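Local coordinates for protein lectin 2 (Agrocybe aegerita, PDB 4TQK) that binds N-acetylglucosamine as a fungal beta-propeller lectin, with backbone groups of pockets near the rim of the propeller gripping its acetamido group, at residues Gly191-Phe196 with Cys217-Gly222; Ile132-Lys137 with Lys158-Asp163. The protein carries 1 engineered substitution. One frame throughout, in Å; residues are numbered along the deposited sequence.

Interaction 1. Residues Gly191-Phe196 with Cys217-Gly222. With NAG (2-acetamido-2-deoxy-beta-D-glucopyranose), chain E; NAG (2-acetamido-2-deoxy-beta-D-glucopyranose), chain F.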
ATOM      1  N   GLY A 191      24.327   3.036  28.304  1.00  7.88           N
ATOM      2  CA  GLY A 191      24.780   2.179  29.383  1.00  6.62           C
ATOM      3  C   GLY A 191      24.857   2.896  30.717  1.00 11.16           C
ATOM      4  O   GLY A 191      24.070   3.806  30.994  1.00  8.06           O
ATOM      5  N   ASP A 192      25.811   2.487  31.551  1.00 10.97           N
ATOM      6  CA  ASP A 192      25.998   3.118  32.853  1.00  8.86           C
ATOM      7  C   ASP A 192      26.469   4.566  32.724  1.00  9.09           C
ATOM      8  O   ASP A 192      25.771   5.511  33.140  1.00  6.83           O
ATOM      9  CB  ASP A 192      27.012   2.329  33.688  1.00  8.21           C
ATOM     10  CG  ASP A 192      26.438   1.042  34.250  1.00 13.57           C
ATOM     11  OD1 ASP A 192      25.213   0.991  34.508  1.00  8.92           O
ATOM     12  OD2 ASP A 192      27.217   0.081  34.444  1.00 10.37           O
ATOM     13  N   LYS A 193      27.664   4.730  32.162  1.00 14.36           N
ATOM     14  CA  LYS A 193      28.359   6.016  32.177  1.00 17.00           C
ATOM     15  C   LYS A 193      28.463   6.691  30.816  1.00 14.04           C
ATOM     16  O   LYS A 193      28.866   7.849  30.737  1.00 17.45           O
ATOM     17  CB  LYS A 193      29.760   5.867  32.770  1.00 17.83           C
ATOM     18  CG  LYS A 193      29.792   5.217  34.140  1.00 21.07           C
ATOM     19  CD  LYS A 193      31.168   5.359  34.774  1.00 26.31           C
ATOM     20  CE  LYS A 193      31.338   6.739  35.407  1.00 39.06           C
ATOM     21  NZ  LYS A 193      31.086   6.728  36.878  1.00 29.83           N
ATOM     22  N   HIS A 194      28.106   5.979  29.751  1.00 11.00           N
ATOM     23  CA  HIS A 194      28.197   6.549  28.410  1.00 11.57           C
ATOM     24  C   HIS A 194      27.108   6.039  27.488  1.00 11.93           C
ATOM     25  O   HIS A 194      26.569   4.943  27.674  1.00  8.66           O
ATOM     26  CB  HIS A 194      29.542   6.226  27.738  1.00  8.17           C
ATOM     27  CG  HIS A 194      30.716   6.252  28.664  1.00  7.95           C
ATOM     28  ND1 HIS A 194      31.506   7.369  28.829  1.00  8.83           N
ATOM     29  CD2 HIS A 194      31.237   5.293  29.463  1.00  4.74           C
ATOM     30  CE1 HIS A 194      32.459   7.100  29.706  1.00 12.93           C
ATOM     31  NE2 HIS A 194      32.317   5.850  30.106  1.00 14.36           N
ATOM     32  N   VAL A 195      26.806   6.842  26.477  1.00  5.88           N
ATOM     33  CA  VAL A 195      26.100   6.346  25.318  1.00  4.83           C
ATOM     34  C   VAL A 195      27.186   5.753  24.431  1.00  5.29           C
ATOM     35  O   VAL A 195      28.178   6.427  24.124  1.00  5.32           O
ATOM     36  CB  VAL A 195      25.385   7.471  24.547  1.00  7.69           C
ATOM     37  CG1 VAL A 195      24.650   6.888  23.352  1.00  8.42           C
ATOM     38  CG2 VAL A 195      24.419   8.242  25.465  1.00  4.96           C
ATOM     39  N   PHE A 196      27.012   4.492  24.049  1.00  5.13           N
ATOM     40  CA  PHE A 196      27.950   3.824  23.157  1.00  8.79           C
ATOM     41  C   PHE A 196      27.297   3.661  21.804  1.00  7.73           C
ATOM     42  O   PHE A 196      26.081   3.565  21.711  1.00  6.00           O
ATOM     43  CB  PHE A 196      28.297   2.426  23.663  1.00  4.36           C
ATOM     44  CG  PHE A 196      28.993   2.401  24.990  1.00  6.23           C
ATOM     45  CD1 PHE A 196      30.373   2.498  25.065  1.00  7.60           C
ATOM     46  CD2 PHE A 196      28.273   2.225  26.159  1.00  4.23           C
ATOM     47  CE1 PHE A 196      31.016   2.446  26.277  1.00  6.15           C
ATOM     48  CE2 PHE A 196      28.916   2.172  27.385  1.00  6.54           C
ATOM     49  CZ  PHE A 196      30.287   2.281  27.443  1.00  9.49           C
ATOM     50  N   CYS A 217      22.532   8.897  30.789  1.00  3.76           N
ATOM     51  CA  CYS A 217      22.672   7.581  31.398  1.00  3.12           C
ATOM     52  C   CYS A 217      22.354   7.600  32.889  1.00  7.21           C
ATOM     53  O   CYS A 217      22.357   8.663  33.529  1.00  3.80           O
ATOM     54  CB  CYS A 217      24.087   7.036  31.171  1.00  5.02           C
ATOM     55  SG  CYS A 217      24.505   6.725  29.432  1.00  6.49           S
ATOM     56  N   ILE A 218      22.098   6.408  33.430  1.00  4.97           N
ATOM     57  CA  ILE A 218      21.794   6.247  34.839  1.00  7.36           C
ATOM     58  C   ILE A 218      22.929   6.750  35.731  1.00  7.65           C
ATOM     59  O   ILE A 218      22.687   7.282  36.814  1.00  9.92           O
ATOM     60  CB  ILE A 218      21.439   4.785  35.179  1.00  8.07           C
ATOM     61  CG1 ILE A 218      21.168   4.629  36.675  1.00 10.03           C
ATOM     62  CG2 ILE A 218      22.536   3.824  34.711  1.00  5.87           C
ATOM     63  CD1 ILE A 218      20.820   3.206  37.063  1.00 12.84           C
ATOM     64  N   ASP A 219      24.165   6.589  35.280  1.00  7.13           N
ATOM     65  CA  ASP A 219      25.297   7.084  36.054  1.00  9.95           C
ATOM     66  C   ASP A 219      26.050   8.156  35.285  1.00  9.01           C
ATOM     67  O   ASP A 219      27.243   8.359  35.501  1.00 12.60           O
ATOM     68  CB  ASP A 219      26.242   5.951  36.463  1.00 11.44           C
ATOM     69  CG  ASP A 219      27.239   6.387  37.516  1.00 14.70           C
ATOM     70  OD1 ASP A 219      26.890   7.308  38.290  1.00 10.85           O
ATOM     71  OD2 ASP A 219      28.359   5.818  37.568  1.00  8.75           O
ATOM     72  N   ALA A 220      25.348   8.825  34.372  1.00  8.71           N
ATOM     73  CA  ALA A 220      25.904   9.990  33.696  1.00 14.02           C
ATOM     74  C   ALA A 220      24.795  11.012  33.463  1.00 11.62           C
ATOM     75  O   ALA A 220      24.164  11.024  32.409  1.00  8.40           O
ATOM     76  CB  ALA A 220      26.569   9.589  32.394  1.00 12.39           C
ATOM     77  N   GLY A 221      24.546  11.842  34.477  1.00  8.90           N
ATOM     78  CA  GLY A 221      23.481  12.826  34.420  1.00 11.62           C
ATOM     79  C   GLY A 221      22.200  12.416  35.134  1.00 12.17           C
ATOM     80  O   GLY A 221      21.203  13.143  35.112  1.00  9.71           O
ATOM     81  N   GLY A 222      22.219  11.241  35.755  1.00 10.41           N
ATOM     82  CA  GLY A 222      21.097  10.783  36.557  1.00 10.50           C
ATOM     83  C   GLY A 222      19.850  10.388  35.781  1.00 10.09           C
ATOM     84  O   GLY A 222      18.731  10.570  36.261  1.00  9.92           O
TER
HETATM   85  C1  NAG E 503      30.907  -1.427  30.405  1.00 14.29           C
HETATM   86  C2  NAG E 503      29.692  -1.423  29.491  1.00 10.89           C
HETATM   87  C3  NAG E 503      30.025  -2.393  28.368  1.00 14.20           C
HETATM   88  C4  NAG E 503      31.244  -1.850  27.630  1.00 18.19           C
HETATM   89  C5  NAG E 503      32.353  -1.382  28.579  1.00 16.39           C
HETATM   90  C6  NAG E 503      33.332  -0.492  27.827  1.00 13.92           C
HETATM   91  C7  NAG E 503      27.555  -0.881  30.470  1.00 16.50           C
HETATM   92  C8  NAG E 503      26.267  -1.403  31.047  1.00 11.74           C
HETATM   93  N2  NAG E 503      28.476  -1.793  30.167  1.00 14.08           N
HETATM   94  O1  NAG E 503      30.645  -0.880  31.673  1.00 25.43           O
HETATM   95  O3  NAG E 503      28.941  -2.520  27.479  1.00 11.11           O
HETATM   96  O4  NAG E 503      31.758  -2.819  26.731  1.00 14.13           O
HETATM   97  O5  NAG E 503      31.874  -0.673  29.713  1.00 13.58           O
HETATM   98  O6  NAG E 503      34.412  -0.239  28.693  1.00 22.77           O
HETATM   99  O7  NAG E 503      27.727   0.331  30.305  1.00 11.44           O
HETATM  100  C1  NAG F 504      21.014  17.295  34.691  1.00 15.10           C
HETATM  101  C2  NAG F 504      20.699  16.504  33.431  1.00 12.21           C
HETATM  102  C3  NAG F 504      21.995  16.224  32.700  1.00 10.90           C
HETATM  103  C4  NAG F 504      22.708  17.543  32.422  1.00 13.60           C
HETATM  104  C5  NAG F 504      22.869  18.349  33.713  1.00 16.26           C
HETATM  105  C6  NAG F 504      23.504  19.711  33.442  1.00 16.69           C
HETATM  106  C7  NAG F 504      18.702  15.115  33.677  1.00 11.59           C
HETATM  107  C8  NAG F 504      18.184  13.739  33.939  1.00  9.81           C
HETATM  108  N2  NAG F 504      20.025  15.267  33.768  1.00 15.96           N
HETATM  109  O1  NAG F 504      19.820  17.539  35.383  1.00 19.52           O
HETATM  110  O3  NAG F 504      21.689  15.572  31.500  1.00 12.52           O
HETATM  111  O4  NAG F 504      23.972  17.304  31.844  1.00 16.18           O
HETATM  112  O5  NAG F 504      21.614  18.521  34.342  1.00 15.50           O
HETATM  113  O6  NAG F 504      23.756  20.381  34.656  1.00 17.73           O
HETATM  114  O7  NAG F 504      17.924  16.027  33.412  1.00 11.98           O
HETATM  115  O   HOH W   1      21.220   4.474  31.348  1.00  5.13           O
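Lys193 and Asp219 extend alongside each other in the same direction, and the lysine traces the contact along its length. Its CB lies over one face of the His194 ring, near the rim. From there CG, CD and CE stay 3.8 to 4.0 Å from Asp219 OD2, the chain curling round it through bends at chi3 (81°) and chi4 that bring NZ to the same oxygen. The resulting salt bridge, Lys193 NZ to Asp219 OD2, is 3.0 Å, and NZ comes from above the carboxylate plane. Asp219 N in turn donates to Asp192 O at 2.9 Å. Cys217 packs against the backbone of the hairpin loop: its CB is 3.0 Å from Asp192 O, and its SG reaches 3.2 Å from His194 O. A water bridges Gly191 O and Ile218 N. Asp192 OD1 turns instead to His172, and His194 ND1 to Asp214. At one end Asp192 N donates to O7 of an N-acetylglucosamine at 3.1 Å, nearly straight at 168°; at the other Gly221 O accepts a hydrogen bond from N2 of the next sugar. This hairpin loop clasping the type I turn Cys217-Ala220 belongs to a beta-propeller whose sugar pockets lie between successive blades.

Interaction 2. Residues Ile132-Lys137 with Lys158-Asp163; sequences IGFGEK and KDFGYD. With NAG (2-acetamido-2-deoxy-beta-D-glucopyranose), chain E; NAG (2-acetamido-2-deoxy-beta-D-glucopyranose), chain C.
The blade-to-blade linker of this beta-propeller folds back on a hairpin of its own blade where Gly135 and Glu136 meet Tyr162 and Asp163. Two backbone bonds fasten it: Tyr162 N donates to Gly135 O at 2.8 Å, and Asp163 N to Glu136 O at 2.6 Å. Gly161 lies close in beside them, its CA 3.2 Å from Gly135 O. On the strand side, the ring of Phe134 receives Phe160 CB at its edge, CD1 to CB 3.6 Å, the two side chains lying alongside each other. On the loop side, Glu136 leaves with CG anti to the backbone N (chi1 -158°) and bends at chi2, which lays its carboxylate beside Tyr162 with the planes 44° apart; OE2 comes to 3.3 Å from Tyr162 CD2. The same tyrosine ring makes cation-pi contacts with Arg168 and Lys115, and Glu136 OE1 is bonded to His116. Lys137, bent three times, brings NZ to Asp163 OD2 in a weak salt bridge of 3.4 Å, reinforced by a water that accepts from NZ and donates to OD2. Two sugars flank the contact: Glu136 N donates to O7 of one, and the carboxylate of Asp159 accepts hydrogen bonds from O3 and O4 of the other. Glu136 OE2 and Asp163 OD2 are 5.0 Å apart; Lys137 at Asp163, and His116 with the more distant Lys115 at Glu136, probably offset their mutual repulsion.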
ATOM      1  N   ILE A 132      17.823  -9.648  14.905  1.00 18.86           N
ATOM      2  CA  ILE A 132      18.839  -9.105  15.794  1.00 18.90           C
ATOM      3  C   ILE A 132      18.342  -9.285  17.223  1.00 15.77           C
ATOM      4  O   ILE A 132      17.274  -8.790  17.577  1.00 18.45           O
ATOM      5  CB  ILE A 132      19.094  -7.588  15.533  1.00  9.58           C
ATOM      6  CG1 ILE A 132      19.507  -7.339  14.087  1.00 13.38           C
ATOM      7  CG2 ILE A 132      20.202  -7.059  16.434  1.00  9.18           C
ATOM      8  CD1 ILE A 132      18.365  -7.322  13.111  1.00 16.52           C
ATOM      9  N   GLY A 133      19.107 -10.004  18.042  1.00  5.89           N
ATOM     10  CA  GLY A 133      18.756 -10.176  19.436  1.00  2.63           C
ATOM     11  C   GLY A 133      19.857  -9.701  20.365  1.00  4.44           C
ATOM     12  O   GLY A 133      21.027 -10.005  20.161  1.00  5.49           O
ATOM     13  N   PHE A 134      19.499  -8.939  21.388  1.00  3.49           N
ATOM     14  CA  PHE A 134      20.456  -8.633  22.427  1.00  4.53           C
ATOM     15  C   PHE A 134      20.196  -9.661  23.511  1.00  6.94           C
ATOM     16  O   PHE A 134      19.218  -9.562  24.258  1.00  6.03           O
ATOM     17  CB  PHE A 134      20.264  -7.213  22.949  1.00  5.26           C
ATOM     18  CG  PHE A 134      20.562  -6.154  21.926  1.00  5.34           C
ATOM     19  CD1 PHE A 134      21.805  -5.553  21.875  1.00  4.62           C
ATOM     20  CD2 PHE A 134      19.597  -5.762  21.013  1.00 10.97           C
ATOM     21  CE1 PHE A 134      22.080  -4.586  20.926  1.00  8.09           C
ATOM     22  CE2 PHE A 134      19.865  -4.784  20.064  1.00  6.55           C
ATOM     23  CZ  PHE A 134      21.115  -4.208  20.020  1.00  4.71           C
ATOM     24  N   GLY A 135      21.060 -10.668  23.568  1.00  8.18           N
ATOM     25  CA  GLY A 135      20.839 -11.807  24.429  1.00  9.60           C
ATOM     26  C   GLY A 135      21.773 -11.840  25.613  1.00 10.36           C
ATOM     27  O   GLY A 135      22.145 -10.801  26.158  1.00 12.59           O
ATOM     28  N   GLU A 136      22.156 -13.051  26.002  1.00 10.29           N
ATOM     29  CA  GLU A 136      22.916 -13.266  27.214  1.00 13.36           C
ATOM     30  C   GLU A 136      24.384 -12.844  27.024  1.00 13.61           C
ATOM     31  O   GLU A 136      24.919 -12.098  27.831  1.00 11.42           O
ATOM     32  CB  GLU A 136      22.768 -14.729  27.644  1.00 10.20           C
ATOM     33  CG  GLU A 136      23.043 -15.042  29.117  1.00 16.06           C
ATOM     34  CD  GLU A 136      22.089 -14.384  30.122  1.00 17.37           C
ATOM     35  OE1 GLU A 136      20.880 -14.204  29.857  1.00 11.74           O
ATOM     36  OE2 GLU A 136      22.572 -14.059  31.222  1.00 27.44           O
ATOM     37  N   LYS A 137      24.999 -13.271  25.924  1.00  3.30           N
ATOM     38  CA  LYS A 137      26.420 -13.056  25.694  1.00  3.20           C
ATOM     39  C   LYS A 137      26.737 -11.935  24.715  1.00  4.93           C
ATOM     40  O   LYS A 137      27.880 -11.769  24.310  1.00  7.97           O
ATOM     41  CB  LYS A 137      27.070 -14.361  25.222  1.00  9.11           C
ATOM     42  CG  LYS A 137      27.055 -15.469  26.249  1.00  9.58           C
ATOM     43  CD  LYS A 137      27.247 -14.868  27.644  1.00 15.68           C
ATOM     44  CE  LYS A 137      28.490 -15.396  28.334  1.00 22.91           C
ATOM     45  NZ  LYS A 137      28.138 -16.406  29.363  1.00 19.29           N
ATOM     46  N   LYS A 158      30.415  -9.290  21.315  1.00  6.40           N
ATOM     47  CA  LYS A 158      30.364  -9.626  22.738  1.00  7.95           C
ATOM     48  C   LYS A 158      30.156  -8.407  23.644  1.00  8.49           C
ATOM     49  O   LYS A 158      31.025  -8.058  24.452  1.00  9.27           O
ATOM     50  CB  LYS A 158      31.628 -10.394  23.159  1.00  8.37           C
ATOM     51  CG  LYS A 158      31.672 -11.836  22.666  1.00 14.45           C
ATOM     52  CD  LYS A 158      33.054 -12.446  22.858  1.00 19.79           C
ATOM     53  CE  LYS A 158      33.020 -13.969  22.815  1.00 19.91           C
ATOM     54  NZ  LYS A 158      32.693 -14.500  21.463  1.00 28.53           N
ATOM     55  N   ASP A 159      28.990  -7.780  23.522  1.00 10.83           N
ATOM     56  CA  ASP A 159      28.682  -6.544  24.241  1.00  8.10           C
ATOM     57  C   ASP A 159      27.173  -6.288  24.163  1.00  7.48           C
ATOM     58  O   ASP A 159      26.462  -6.944  23.397  1.00  8.74           O
ATOM     59  CB  ASP A 159      29.459  -5.368  23.620  1.00  8.33           C
ATOM     60  CG  ASP A 159      29.875  -4.315  24.653  1.00  8.80           C
ATOM     61  OD1 ASP A 159      29.400  -4.380  25.798  1.00  9.35           O
ATOM     62  OD2 ASP A 159      30.666  -3.408  24.315  1.00  9.62           O
ATOM     63  N   PHE A 160      26.687  -5.347  24.965  1.00  8.20           N
ATOM     64  CA  PHE A 160      25.258  -5.002  24.982  1.00  9.90           C
ATOM     65  C   PHE A 160      24.343  -6.156  25.414  1.00  8.44           C
ATOM     66  O   PHE A 160      23.125  -6.072  25.249  1.00  7.66           O
ATOM     67  CB  PHE A 160      24.803  -4.495  23.606  1.00  2.66           C
ATOM     68  CG  PHE A 160      25.542  -3.278  23.121  1.00  3.10           C
ATOM     69  CD1 PHE A 160      25.394  -2.055  23.755  1.00  4.74           C
ATOM     70  CD2 PHE A 160      26.366  -3.354  22.007  1.00  4.81           C
ATOM     71  CE1 PHE A 160      26.055  -0.932  23.304  1.00  6.58           C
ATOM     72  CE2 PHE A 160      27.050  -2.222  21.545  1.00  8.36           C
ATOM     73  CZ  PHE A 160      26.884  -1.004  22.195  1.00  2.66           C
ATOM     74  N   GLY A 161      24.931  -7.231  25.932  1.00  4.75           N
ATOM     75  CA  GLY A 161      24.180  -8.397  26.373  1.00  5.42           C
ATOM     76  C   GLY A 161      24.013  -8.481  27.881  1.00  8.41           C
ATOM     77  O   GLY A 161      24.758  -7.859  28.656  1.00  9.08           O
ATOM     78  N   TYR A 162      23.017  -9.252  28.306  1.00  7.75           N
ATOM     79  CA  TYR A 162      22.673  -9.356  29.723  1.00  7.77           C
ATOM     80  C   TYR A 162      23.894  -9.786  30.559  1.00  9.95           C
ATOM     81  O   TYR A 162      24.055  -9.390  31.719  1.00  8.86           O
ATOM     82  CB  TYR A 162      21.488 -10.320  29.901  1.00  6.29           C
ATOM     83  CG  TYR A 162      20.940 -10.341  31.301  1.00  9.23           C
ATOM     84  CD1 TYR A 162      19.852  -9.537  31.669  1.00  6.41           C
ATOM     85  CD2 TYR A 162      21.523 -11.148  32.275  1.00  7.46           C
ATOM     86  CE1 TYR A 162      19.362  -9.551  32.983  1.00  5.14           C
ATOM     87  CE2 TYR A 162      21.045 -11.169  33.574  1.00  7.01           C
ATOM     88  CZ  TYR A 162      19.972 -10.375  33.928  1.00  5.68           C
ATOM     89  OH  TYR A 162      19.525 -10.428  35.226  1.00  5.75           O
ATOM     90  N   ASP A 163      24.766 -10.587  29.956  1.00  4.83           N
ATOM     91  CA  ASP A 163      25.983 -11.008  30.621  1.00  8.50           C
ATOM     92  C   ASP A 163      27.205 -10.546  29.831  1.00  7.39           C
ATOM     93  O   ASP A 163      28.193 -11.257  29.739  1.00  8.58           O
ATOM     94  CB  ASP A 163      25.995 -12.530  30.828  1.00 13.48           C
ATOM     95  CG  ASP A 163      27.022 -12.970  31.863  1.00 19.56           C
ATOM     96  OD1 ASP A 163      27.314 -12.171  32.780  1.00 25.06           O
ATOM     97  OD2 ASP A 163      27.538 -14.105  31.765  1.00 14.35           O
TER
HETATM   98  C1  NAG E 503      30.907  -1.427  30.405  1.00 14.29           C
HETATM   99  C2  NAG E 503      29.692  -1.423  29.491  1.00 10.89           C
HETATM  100  C3  NAG E 503      30.025  -2.393  28.368  1.00 14.20           C
HETATM  101  C4  NAG E 503      31.244  -1.850  27.630  1.00 18.19           C
HETATM  102  C5  NAG E 503      32.353  -1.382  28.579  1.00 16.39           C
HETATM  103  C6  NAG E 503      33.332  -0.492  27.827  1.00 13.92           C
HETATM  104  C7  NAG E 503      27.555  -0.881  30.470  1.00 16.50           C
HETATM  105  C8  NAG E 503      26.267  -1.403  31.047  1.00 11.74           C
HETATM  106  N2  NAG E 503      28.476  -1.793  30.167  1.00 14.08           N
HETATM  107  O1  NAG E 503      30.645  -0.880  31.673  1.00 25.43           O
HETATM  108  O3  NAG E 503      28.941  -2.520  27.479  1.00 11.11           O
HETATM  109  O4  NAG E 503      31.758  -2.819  26.731  1.00 14.13           O
HETATM  110  O5  NAG E 503      31.874  -0.673  29.713  1.00 13.58           O
HETATM  111  O6  NAG E 503      34.412  -0.239  28.693  1.00 22.77           O
HETATM  112  O7  NAG E 503      27.727   0.331  30.305  1.00 11.44           O
HETATM  113  C1  NAG C 501      22.173 -18.802  24.239  1.00 12.81           C
HETATM  114  C2  NAG C 501      21.246 -17.947  23.378  1.00 14.24           C
HETATM  115  C3  NAG C 501      20.703 -18.790  22.232  1.00 11.07           C
HETATM  116  C4  NAG C 501      21.878 -19.396  21.475  1.00  9.56           C
HETATM  117  C5  NAG C 501      22.837 -20.122  22.415  1.00 12.81           C
HETATM  118  C6  NAG C 501      24.078 -20.656  21.694  1.00 14.34           C
HETATM  119  C7  NAG C 501      20.185 -16.085  24.523  1.00 11.31           C
HETATM  120  C8  NAG C 501      18.981 -15.586  25.272  1.00  7.90           C
HETATM  121  N2  NAG C 501      20.177 -17.367  24.169  1.00 14.06           N
HETATM  122  O1  NAG C 501      22.713 -18.008  25.261  1.00 27.29           O
HETATM  123  O3  NAG C 501      19.938 -17.990  21.363  1.00 12.03           O
HETATM  124  O4  NAG C 501      21.383 -20.299  20.519  1.00 14.72           O
HETATM  125  O5  NAG C 501      23.244 -19.246  23.442  1.00 12.95           O
HETATM  126  O6  NAG C 501      24.781 -19.574  21.133  1.00 12.18           O
HETATM  127  O7  NAG C 501      21.118 -15.321  24.267  1.00 12.63           O
HETATM  128  O   HOH W   2      25.831 -15.999  30.443  1.00 30.71           O

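The two contacts are equivalent elements of successive blades, their centres about 18 Å apart, and one N-acetylglucosamine joins them. Interaction 2 supplies Asp159 for its O3 and O4, interaction 1 the backbone N of Asp192 for its O7; Trp167 NE1 and Gly165 O add further hydrogen bonds, and the Phe196 ring packs against the sugar. Glu136 N repeats the role of Asp192 N for the preceding sugar. The lysine-aspartate pair and the backbone bond from the aspartate N to the carbonyl O of Glu136 or Asp192 also recur, but Tyr162 N reaches Gly135 O directly where Ile218 N needs a water to Gly191 O. The contacts also touch directly, Phe196 CB lying 4.0 Å from Phe160 CZ.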